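Local coordinates for protein flavodoxin (Lactobacillus reuteri, PDB 5VEG) that binds flavin mononucleotide and probably serves as a low-potential electron donor to redox enzymes, in association with a bacterial microcompartment, at residues S54-V60 with A169-V173; D108-Y114 with F139-T145; F128-D133 with K150-D154. One frame throughout, in Å; residues are numbered along the deposited sequence.

The three contacts illustrate how chemistry follows position in a layered alpha/beta protein. Interaction 1 is buried and held by apolar side-chain packing, joining the end of helix 43-56 to helix 159-176. Interactions 2 and 3 are partly buried and both use helix 130-141 and strand 145-154; interaction 2 adds strand 113-120, the neighbour in the sheet. Interaction 2 lies where that helix ends and mixes an aromatic pair with backbone hydrogen bonds; interaction 3 lies where it begins, beside the flavin, and relies on salt bridges and hydrogen bonds of amide groups. Interactions 1 and 2 touch through Leu172, which packs on Tyr114 and Val113, whereas interaction 3 stays clear of both.

Interaction 1: S54-V60 with A169-V173; sequences SLTNLNV and AEGLV
Leu55, in the last turn of helix 43-56, approaches helix 159-176 at Ala169, their CA atoms 5.7 Å apart, and the chain then turns through Leu58, which faces Glu170 and Val173, and on to Val60. The turn is a Schellman motif with Asn59 at positive phi: Asn59 N bonds back to Thr56 O, and Leu55 O is gripped by Leu58 N and Val60 N from opposite faces of its plane. This brings Leu55, Leu58 and Val60 together against the second helix. Ala169 gives the closest helix-to-helix fit, its CB lying 3.6 Å from Ser54 CB and also meeting the CD2 branch of Leu55 at 3.7 Å. The hydroxyl of Ser54 takes no part across the contact and bonds to Ile50 O within its own helix. Leu58 works through one branch: its CD1 comes within 3.6 Å of Glu170 CA and runs obliquely over Val173, reaching CG2 at 3.6 Å. Val173 holds CG1 anti to its nitrogen (chi1 177°), which turns CG2 into the midst of Leu55, Leu58 and Val60. Leu55 CD2 touches this methyl at 3.8 Å, and Val60 CG2 slides past it at the same 3.8 Å. On the sheet side, Leu31 and Ala33 of strand 31-38 underlie them: Val173 and Val60 reach Leu31, and Leu55 and Val60 reach Ala33, while Leu172 extends to Ile80 and Val82. The whole is the apolar seam between the first and last helices of the flavodoxin fold, which lie side by side on one face of its five-stranded parallel sheet.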
loop_
_atom_site.group_PDB
_atom_site.type_symbol
_atom_site.label_atom_id
_atom_site.label_comp_id
_atom_site.label_asym_id
_atom_site.label_seq_id
_atom_site.Cartn_x
_atom_site.Cartn_y
_atom_site.Cartn_z
ATOM N N SER A 54 10.379 -7.966 -0.873
ATOM C CA SER A 54 9.803 -9.216 -0.379
ATOM C C SER A 54 8.934 -9.894 -1.439
ATOM O O SER A 54 8.926 -11.127 -1.548
ATOM C CB SER A 54 8.985 -8.974 0.891
ATOM O OG SER A 54 9.702 -8.176 1.819
ATOM N N LEU A 55 8.179 -9.112 -2.217
ATOM C CA LEU A 55 7.386 -9.709 -3.286
ATOM C C LEU A 55 8.290 -10.299 -4.365
ATOM O O LEU A 55 8.081 -11.439 -4.796
ATOM C CB LEU A 55 6.418 -8.675 -3.871
ATOM C CG LEU A 55 5.261 -8.258 -2.936
ATOM C CD1 LEU A 55 4.499 -7.079 -3.520
ATOM C CD2 LEU A 55 4.295 -9.403 -2.656
ATOM N N THR A 56 9.320 -9.555 -4.784
ATOM C CA THR A 56 10.264 -10.087 -5.764
ATOM C C THR A 56 10.890 -11.389 -5.274
ATOM O O THR A 56 11.029 -12.348 -6.041
ATOM C CB THR A 56 11.355 -9.062 -6.073
ATOM O OG1 THR A 56 10.779 -7.907 -6.692
ATOM C CG2 THR A 56 12.388 -9.659 -7.019
ATOM N N ASN A 57 11.256 -11.452 -3.995
ATOM C CA ASN A 57 11.829 -12.685 -3.472
ATOM C C ASN A 57 10.800 -13.794 -3.308
ATOM O O ASN A 57 11.189 -14.928 -3.009
ATOM C CB ASN A 57 12.532 -12.409 -2.148
ATOM C CG ASN A 57 13.783 -11.574 -2.328
ATOM O OD1 ASN A 57 14.018 -11.020 -3.404
ATOM N ND2 ASN A 57 14.583 -11.462 -1.276
ATOM N N LEU A 58 9.512 -13.508 -3.494
ATOM C CA LEU A 58 8.498 -14.547 -3.588
ATOM C C LEU A 58 8.093 -14.816 -5.035
ATOM O O LEU A 58 6.992 -15.322 -5.274
ATOM C CB LEU A 58 7.266 -14.176 -2.755
ATOM C CG LEU A 58 7.417 -14.134 -1.229
ATOM C CD1 LEU A 58 6.236 -13.422 -0.606
ATOM C CD2 LEU A 58 7.547 -15.533 -0.649
ATOM N N ASN A 59 8.952 -14.452 -5.995
ATOM C CA ASN A 59 8.767 -14.737 -7.426
ATOM C C ASN A 59 7.587 -13.970 -8.010
ATOM O O ASN A 59 6.817 -14.500 -8.804
ATOM C CB ASN A 59 8.606 -16.237 -7.699
ATOM C CG ASN A 59 9.727 -17.063 -7.099
ATOM O OD1 ASN A 59 10.903 -16.751 -7.279
ATOM N ND2 ASN A 59 9.365 -18.115 -6.370
ATOM N N VAL A 60 7.442 -12.715 -7.620
ATOM C CA VAL A 60 6.423 -11.834 -8.170
ATOM C C VAL A 60 7.136 -10.794 -9.022
ATOM O O VAL A 60 8.199 -10.293 -8.638
ATOM C CB VAL A 60 5.595 -11.181 -7.039
ATOM C CG1 VAL A 60 4.604 -10.167 -7.593
ATOM C CG2 VAL A 60 4.870 -12.245 -6.247
ATOM N N ALA A 169 3.796 -9.336 2.641
ATOM C CA ALA A 169 4.027 -9.807 1.272
ATOM C C ALA A 169 3.666 -11.279 1.099
ATOM O O ALA A 169 3.070 -11.662 0.084
ATOM C CB ALA A 169 5.483 -9.582 0.876
ATOM N N GLU A 170 4.052 -12.128 2.063
ATOM C CA GLU A 170 3.699 -13.542 1.996
ATOM C C GLU A 170 2.189 -13.728 1.950
ATOM O O GLU A 170 1.681 -14.574 1.203
ATOM C CB GLU A 170 4.286 -14.290 3.197
ATOM C CG GLU A 170 5.810 -14.305 3.266
ATOM C CD GLU A 170 6.320 -14.845 4.594
ATOM O OE1 GLU A 170 7.409 -14.419 5.046
ATOM O OE2 GLU A 170 5.617 -15.691 5.190
ATOM N N GLY A 171 1.457 -12.944 2.747
ATOM C CA GLY A 171 0.006 -13.028 2.738
ATOM C C GLY A 171 -0.595 -12.680 1.387
ATOM O O GLY A 171 -1.519 -13.352 0.918
ATOM N N LEU A 172 -0.087 -11.623 0.750
ATOM C CA LEU A 172 -0.607 -11.219 -0.551
ATOM C C LEU A 172 -0.402 -12.327 -1.578
ATOM O O LEU A 172 -1.322 -12.676 -2.324
ATOM C CB LEU A 172 0.072 -9.930 -1.021
ATOM C CG LEU A 172 0.038 -8.686 -0.118
ATOM C CD1 LEU A 172 0.972 -7.613 -0.664
ATOM C CD2 LEU A 172 -1.383 -8.158 0.024
ATOM N N VAL A 173 0.805 -12.897 -1.613
ATOM C CA VAL A 173 1.123 -13.939 -2.589
ATOM C C VAL A 173 0.238 -15.158 -2.373
ATOM O O VAL A 173 -0.403 -15.654 -3.306
ATOM C CB VAL A 173 2.617 -14.306 -2.515
ATOM C CG1 VAL A 173 2.939 -15.447 -3.488
ATOM C CG2 VAL A 173 3.466 -13.104 -2.833
#

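Interaction 2: D108-Y114 with F139-T145; sequences DLTGKVY and FKKAGAT
Tyr114 and Phe139 lie nearly parallel, planes at 15°, but slid apart so that each ring covers the other's CB more than the other ring. Phe139 CB sits 3.2 Å from the centroid of the Tyr114 ring, and Tyr114 CB lies 3.7 Å from the centroid of the Phe139 ring. The peptide link between Ala144 and Thr145 (Ala144 C, Thr145 N) borders the tyrosine ring in its plane, while Leu109 CD1 meets the edge of Phe139. With chi1 at 80°, Tyr114 CG stands between its own nitrogen and carbonyl carbon, laying the ring against the helix; its hydroxyl passes Lys140 CG and bonds to Asp136. A leucine at Tyr114 would probably open a gap over Phe139 CB and leave Asp136 without this hydroxyl partner. Backbone bonds fasten the surroundings. Thr145 N meets Lys112 O at 2.8 Å in an almost straight line, Tyr114 N reaches Thr145 O at 2.9 Å, and Leu109 N holds Ala142 O at 2.8 Å. A water joins Gly111 N, Gly143 O and Thr145 OG1. Gly143 ends the helix in a Schellman motif, and the Val113-Thr145 bridge then starts the parallel pairing of a beta-alpha-beta crossover, strand 113-120 to helix 130-141 to strand 145-154.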
loop_
_atom_site.group_PDB
_atom_site.type_symbol
_atom_site.label_atom_id
_atom_site.label_comp_id
_atom_site.label_asym_id
_atom_site.label_seq_id
_atom_site.Cartn_x
_atom_site.Cartn_y
_atom_site.Cartn_z
ATOM N N ASP A 108 -13.865 -1.228 -10.583
ATOM C CA ASP A 108 -14.218 -2.599 -10.206
ATOM C C ASP A 108 -12.932 -3.404 -10.078
ATOM O O ASP A 108 -12.337 -3.805 -11.080
ATOM C CB ASP A 108 -15.157 -3.221 -11.235
ATOM C CG ASP A 108 -15.673 -4.580 -10.811
ATOM O OD1 ASP A 108 -15.340 -5.021 -9.693
ATOM O OD2 ASP A 108 -16.426 -5.213 -11.584
ATOM N N LEU A 109 -12.497 -3.653 -8.837
ATOM C CA LEU A 109 -11.289 -4.422 -8.561
ATOM C C LEU A 109 -11.599 -5.838 -8.075
ATOM O O LEU A 109 -10.815 -6.434 -7.334
ATOM C CB LEU A 109 -10.411 -3.685 -7.545
ATOM C CG LEU A 109 -9.989 -2.302 -8.051
ATOM C CD1 LEU A 109 -9.065 -1.584 -7.065
ATOM C CD2 LEU A 109 -9.346 -2.432 -9.427
ATOM N N THR A 110 -12.736 -6.388 -8.481
ATOM C CA THR A 110 -13.051 -7.782 -8.178
ATOM C C THR A 110 -11.964 -8.705 -8.729
ATOM O O THR A 110 -11.511 -8.538 -9.864
ATOM C CB THR A 110 -14.411 -8.137 -8.781
ATOM O OG1 THR A 110 -15.403 -7.247 -8.257
ATOM C CG2 THR A 110 -14.792 -9.582 -8.480
ATOM N N GLY A 111 -11.530 -9.664 -7.911
ATOM C CA GLY A 111 -10.448 -10.552 -8.281
ATOM C C GLY A 111 -9.055 -10.027 -7.993
ATOM O O GLY A 111 -8.083 -10.780 -8.135
ATOM N N LYS A 112 -8.911 -8.763 -7.612
ATOM C CA LYS A 112 -7.598 -8.236 -7.264
ATOM C C LYS A 112 -7.342 -8.447 -5.775
ATOM O O LYS A 112 -8.266 -8.382 -4.966
ATOM C CB LYS A 112 -7.487 -6.753 -7.624
ATOM C CG LYS A 112 -7.828 -6.443 -9.097
ATOM C CD LYS A 112 -6.905 -7.195 -10.063
ATOM C CE LYS A 112 -7.232 -6.858 -11.524
ATOM N NZ LYS A 112 -6.062 -7.013 -12.432
ATOM N N VAL A 113 -6.080 -8.721 -5.433
ATOM C CA VAL A 113 -5.625 -8.893 -4.059
ATOM C C VAL A 113 -4.883 -7.626 -3.645
ATOM O O VAL A 113 -4.056 -7.110 -4.403
ATOM C CB VAL A 113 -4.722 -10.131 -3.934
ATOM C CG1 VAL A 113 -3.994 -10.170 -2.558
ATOM C CG2 VAL A 113 -5.534 -11.399 -4.182
ATOM N N TYR A 114 -5.193 -7.099 -2.467
ATOM C CA TYR A 114 -4.636 -5.813 -2.091
ATOM C C TYR A 114 -4.073 -5.856 -0.684
ATOM O O TYR A 114 -4.400 -6.729 0.125
ATOM C CB TYR A 114 -5.668 -4.669 -2.202
ATOM C CG TYR A 114 -6.622 -4.592 -1.037
ATOM C CD1 TYR A 114 -6.308 -3.845 0.103
ATOM C CD2 TYR A 114 -7.838 -5.268 -1.066
ATOM C CE1 TYR A 114 -7.170 -3.780 1.163
ATOM C CE2 TYR A 114 -8.716 -5.197 -0.002
ATOM C CZ TYR A 114 -8.366 -4.456 1.112
ATOM O OH TYR A 114 -9.221 -4.379 2.188
ATOM N N PHE A 139 -10.091 0.168 -1.143
ATOM C CA PHE A 139 -9.976 -1.124 -1.812
ATOM C C PHE A 139 -11.203 -1.983 -1.542
ATOM O O PHE A 139 -11.664 -2.722 -2.422
ATOM C CB PHE A 139 -8.703 -1.842 -1.351
ATOM C CG PHE A 139 -7.451 -1.446 -2.118
ATOM C CD1 PHE A 139 -7.357 -1.667 -3.489
ATOM C CD2 PHE A 139 -6.363 -0.874 -1.457
ATOM C CE1 PHE A 139 -6.206 -1.331 -4.185
ATOM C CE2 PHE A 139 -5.221 -0.530 -2.134
ATOM C CZ PHE A 139 -5.136 -0.756 -3.505
ATOM N N LYS A 140 -11.750 -1.891 -0.327
ATOM C CA LYS A 140 -12.949 -2.649 0.013
ATOM C C LYS A 140 -14.133 -2.229 -0.850
ATOM O O LYS A 140 -14.832 -3.084 -1.404
ATOM C CB LYS A 140 -13.291 -2.480 1.496
ATOM C CG LYS A 140 -12.349 -3.179 2.461
ATOM C CD LYS A 140 -13.023 -3.386 3.828
ATOM C CE LYS A 140 -12.014 -3.733 4.927
ATOM N NZ LYS A 140 -11.488 -2.514 5.630
ATOM N N LYS A 141 -14.384 -0.916 -0.972
ATOM C CA LYS A 141 -15.473 -0.455 -1.837
ATOM C C LYS A 141 -15.246 -0.869 -3.285
ATOM O O LYS A 141 -16.206 -1.120 -4.021
ATOM C CB LYS A 141 -15.636 1.070 -1.787
ATOM C CG LYS A 141 -15.326 1.727 -0.472
ATOM C CD LYS A 141 -16.534 1.782 0.451
ATOM C CE LYS A 141 -16.105 2.085 1.885
ATOM N NZ LYS A 141 -15.981 0.825 2.694
ATOM N N ALA A 142 -13.990 -0.913 -3.719
ATOM C CA ALA A 142 -13.692 -1.314 -5.083
ATOM C C ALA A 142 -13.919 -2.798 -5.314
ATOM O O ALA A 142 -13.886 -3.238 -6.469
ATOM C CB ALA A 142 -12.249 -0.952 -5.424
ATOM N N GLY A 143 -14.129 -3.578 -4.255
ATOM C CA GLY A 143 -14.360 -4.998 -4.400
ATOM C C GLY A 143 -13.127 -5.865 -4.372
ATOM O O GLY A 143 -13.248 -7.078 -4.578
ATOM N N ALA A 144 -11.948 -5.297 -4.106
ATOM C CA ALA A 144 -10.741 -6.110 -4.022
ATOM C C ALA A 144 -10.749 -6.940 -2.745
ATOM O O ALA A 144 -11.475 -6.658 -1.789
ATOM C CB ALA A 144 -9.479 -5.242 -4.064
ATOM N N THR A 145 -9.923 -7.982 -2.748
ATOM C CA THR A 145 -9.823 -8.934 -1.648
ATOM C C THR A 145 -8.565 -8.625 -0.850
ATOM O O THR A 145 -7.468 -8.596 -1.410
ATOM C CB THR A 145 -9.765 -10.363 -2.190
ATOM O OG1 THR A 145 -10.990 -10.655 -2.875
ATOM C CG2 THR A 145 -9.541 -11.363 -1.073
HETATM O O HOH W 1 -12.162 -9.441 -5.010
#

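Interaction 3: F128-D133 with K150-D154; sequences FNTTVD and KVKID. With FMN (flavin mononucleotide), chain D.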
loop_
_atom_site.group_PDB
_atom_site.type_symbol
_atom_site.label_atom_id
_atom_site.label_comp_id
_atom_site.label_asym_id
_atom_site.label_seq_id
_atom_site.Cartn_x
_atom_site.Cartn_y
_atom_site.Cartn_z
ATOM N N PHE A 128 -2.972 8.240 13.928
ATOM C CA PHE A 128 -1.848 7.421 13.494
ATOM C C PHE A 128 -2.158 6.654 12.213
ATOM O O PHE A 128 -3.010 5.765 12.207
ATOM C CB PHE A 128 -1.458 6.430 14.598
ATOM C CG PHE A 128 -0.266 5.563 14.254
ATOM C CD1 PHE A 128 0.923 6.139 13.827
ATOM C CD2 PHE A 128 -0.337 4.168 14.392
ATOM C CE1 PHE A 128 2.030 5.345 13.513
ATOM C CE2 PHE A 128 0.754 3.359 14.097
ATOM C CZ PHE A 128 1.945 3.942 13.653
ATOM N N ASN A 129 -1.469 6.983 11.127
ATOM C CA ASN A 129 -1.578 6.227 9.869
ATOM C C ASN A 129 -3.021 6.122 9.370
ATOM O O ASN A 129 -3.425 5.101 8.825
ATOM C CB ASN A 129 -0.959 4.826 10.015
ATOM C CG ASN A 129 0.502 4.806 9.629
ATOM O OD1 ASN A 129 0.880 5.365 8.601
ATOM N ND2 ASN A 129 1.336 4.182 10.454
ATOM N N THR A 130 -3.815 7.182 9.553
ATOM C CA THR A 130 -5.198 7.134 9.082
ATOM C C THR A 130 -5.275 6.924 7.568
ATOM O O THR A 130 -6.274 6.410 7.061
ATOM C CB THR A 130 -5.944 8.419 9.450
ATOM O OG1 THR A 130 -5.244 9.545 8.913
ATOM C CG2 THR A 130 -6.027 8.586 10.932
ATOM N N THR A 131 -4.246 7.330 6.831
ATOM C CA THR A 131 -4.292 7.141 5.384
ATOM C C THR A 131 -4.334 5.660 5.025
ATOM O O THR A 131 -4.977 5.272 4.037
ATOM C CB THR A 131 -3.096 7.844 4.743
ATOM O OG1 THR A 131 -3.228 9.258 4.948
ATOM C CG2 THR A 131 -2.998 7.552 3.238
ATOM N N VAL A 132 -3.665 4.822 5.821
ATOM C CA VAL A 132 -3.727 3.382 5.619
ATOM C C VAL A 132 -5.160 2.891 5.740
ATOM O O VAL A 132 -5.633 2.099 4.913
ATOM C CB VAL A 132 -2.787 2.674 6.616
ATOM C CG1 VAL A 132 -2.919 1.166 6.507
ATOM C CG2 VAL A 132 -1.346 3.121 6.368
ATOM N N ASP A 133 -5.887 3.384 6.751
ATOM C CA ASP A 133 -7.284 3.002 6.926
ATOM C C ASP A 133 -8.139 3.471 5.759
ATOM O O ASP A 133 -9.041 2.747 5.314
ATOM C CB ASP A 133 -7.841 3.580 8.225
ATOM C CG ASP A 133 -7.112 3.076 9.448
ATOM O OD1 ASP A 133 -6.806 1.866 9.480
ATOM O OD2 ASP A 133 -6.847 3.887 10.370
ATOM N N LYS A 150 -3.448 -4.889 7.290
ATOM C CA LYS A 150 -2.768 -3.631 7.016
ATOM C C LYS A 150 -1.618 -3.424 7.999
ATOM O O LYS A 150 -1.673 -3.859 9.155
ATOM C CB LYS A 150 -3.760 -2.458 7.079
ATOM C CG LYS A 150 -4.323 -2.171 8.454
ATOM C CD LYS A 150 -5.408 -1.103 8.410
ATOM C CE LYS A 150 -6.801 -1.707 8.322
ATOM N NZ LYS A 150 -7.795 -0.691 8.749
ATOM N N VAL A 151 -0.551 -2.769 7.531
ATOM C CA VAL A 151 0.659 -2.609 8.337
ATOM C C VAL A 151 0.880 -1.124 8.619
ATOM O O VAL A 151 1.026 -0.316 7.694
ATOM C CB VAL A 151 1.889 -3.242 7.672
ATOM C CG1 VAL A 151 3.127 -2.979 8.503
ATOM C CG2 VAL A 151 1.686 -4.746 7.523
ATOM N N LYS A 152 0.950 -0.779 9.900
ATOM C CA LYS A 152 1.085 0.597 10.364
ATOM C C LYS A 152 2.431 0.734 11.061
ATOM O O LYS A 152 2.653 0.140 12.122
ATOM C CB LYS A 152 -0.059 0.971 11.300
ATOM C CG LYS A 152 -1.393 1.181 10.597
ATOM C CD LYS A 152 -2.373 1.823 11.573
ATOM C CE LYS A 152 -3.614 2.350 10.883
ATOM N NZ LYS A 152 -4.393 3.232 11.807
ATOM N N ILE A 153 3.320 1.513 10.471
ATOM C CA ILE A 153 4.691 1.630 10.941
ATOM C C ILE A 153 4.879 2.997 11.585
ATOM O O ILE A 153 4.318 4.001 11.122
ATOM C CB ILE A 153 5.670 1.403 9.775
ATOM C CG1 ILE A 153 5.679 -0.087 9.416
ATOM C CG2 ILE A 153 7.079 1.899 10.118
ATOM C CD1 ILE A 153 6.028 -0.367 7.969
ATOM N N ASP A 154 5.659 3.032 12.663
ATOM C CA ASP A 154 6.009 4.287 13.326
ATOM C C ASP A 154 7.339 4.785 12.762
ATOM O O ASP A 154 8.398 4.213 13.049
ATOM C CB ASP A 154 6.074 4.089 14.840
ATOM C CG ASP A 154 6.360 5.387 15.592
ATOM O OD1 ASP A 154 5.624 6.378 15.422
ATOM O OD2 ASP A 154 7.327 5.416 16.368
HETATM N N1 FMN D . 1.586 10.847 11.038
HETATM C C2 FMN D . 0.408 10.201 11.350
HETATM O O2 FMN D . 0.399 8.979 11.460
HETATM N N3 FMN D . -0.751 10.921 11.552
HETATM C C4 FMN D . -0.746 12.297 11.445
HETATM O O4 FMN D . -1.793 12.909 11.624
HETATM C C4A FMN D . 0.440 12.965 11.136
HETATM N N5 FMN D . 0.474 14.344 11.022
HETATM C C5A FMN D . 1.676 14.965 10.706
HETATM C C6 FMN D . 1.747 16.358 10.588
HETATM C C7 FMN D . 2.961 16.980 10.273
HETATM C C7M FMN D . 3.045 18.476 10.146
HETATM C C8 FMN D . 4.107 16.216 10.086
HETATM C C8M FMN D . 5.411 16.888 9.753
HETATM C C9 FMN D . 4.048 14.830 10.207
HETATM C C9A FMN D . 2.832 14.215 10.504
HETATM N N10 FMN D . 2.790 12.843 10.608
HETATM C C10 FMN D . 1.605 12.223 10.935
HETATM C "C1'" FMN D . 4.056 12.054 10.451
HETATM C "C2'" FMN D . 4.388 11.492 9.075
HETATM O "O2'" FMN D . 3.310 10.703 8.642
HETATM C "C3'" FMN D . 5.586 10.591 9.318
HETATM O "O3'" FMN D . 6.737 11.342 9.654
HETATM C "C4'" FMN D . 5.907 9.712 8.127
HETATM O "O4'" FMN D . 6.958 8.852 8.489
HETATM C "C5'" FMN D . 6.375 10.553 6.951
HETATM O "O5'" FMN D . 6.466 9.680 5.846
HETATM P P FMN D . 7.322 10.086 4.543
HETATM O O1P FMN D . 8.776 10.181 4.952
HETATM O O2P FMN D . 7.143 8.960 3.540
HETATM O O3P FMN D . 6.877 11.418 4.019
HETATM O O HOH W 2 -9.728 0.610 7.112
#
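Lys152 stretches out from its strand along Asn129, its CG and CD against Asn129 CB, and slides past Phe128 in the opposite direction. Its NZ ends between two acceptors, Phe128 O at 2.9 Å and Asp133 OD2 at 2.9 Å. Asp133 lies roughly at right angles to both lysines and divides its oxygens between them: OD2 is met on its syn side by Lys152, and OD1 on its anti side by Lys150 NZ at 2.8 Å. Lys150 gets there by bending at chi3 (95°), its aliphatic part resting on Val132 CG1; a water ties its NZ to Asp133 O. The Phe128 ring has Asp154 N in its plane at the edge and Asn129 ND2 over one face, displaced toward the rim. That same ND2 bonds to Ile153 O at 3.1 Å, the acceptor lying close to the amide plane, which helps to set the amide's rotation. Asn129 N donates to FMN O2 at 2.8 Å, nearly straight at 169°. The peptide between Phe128 and Asn129 is thus held at both ends, its carbonyl by Lys152 and its N-H by the flavin. Lys152, held by Asp133, is a second-shell partner of the cofactor, and its charge would probably polarise the peptide and strengthen the N-H as a donor.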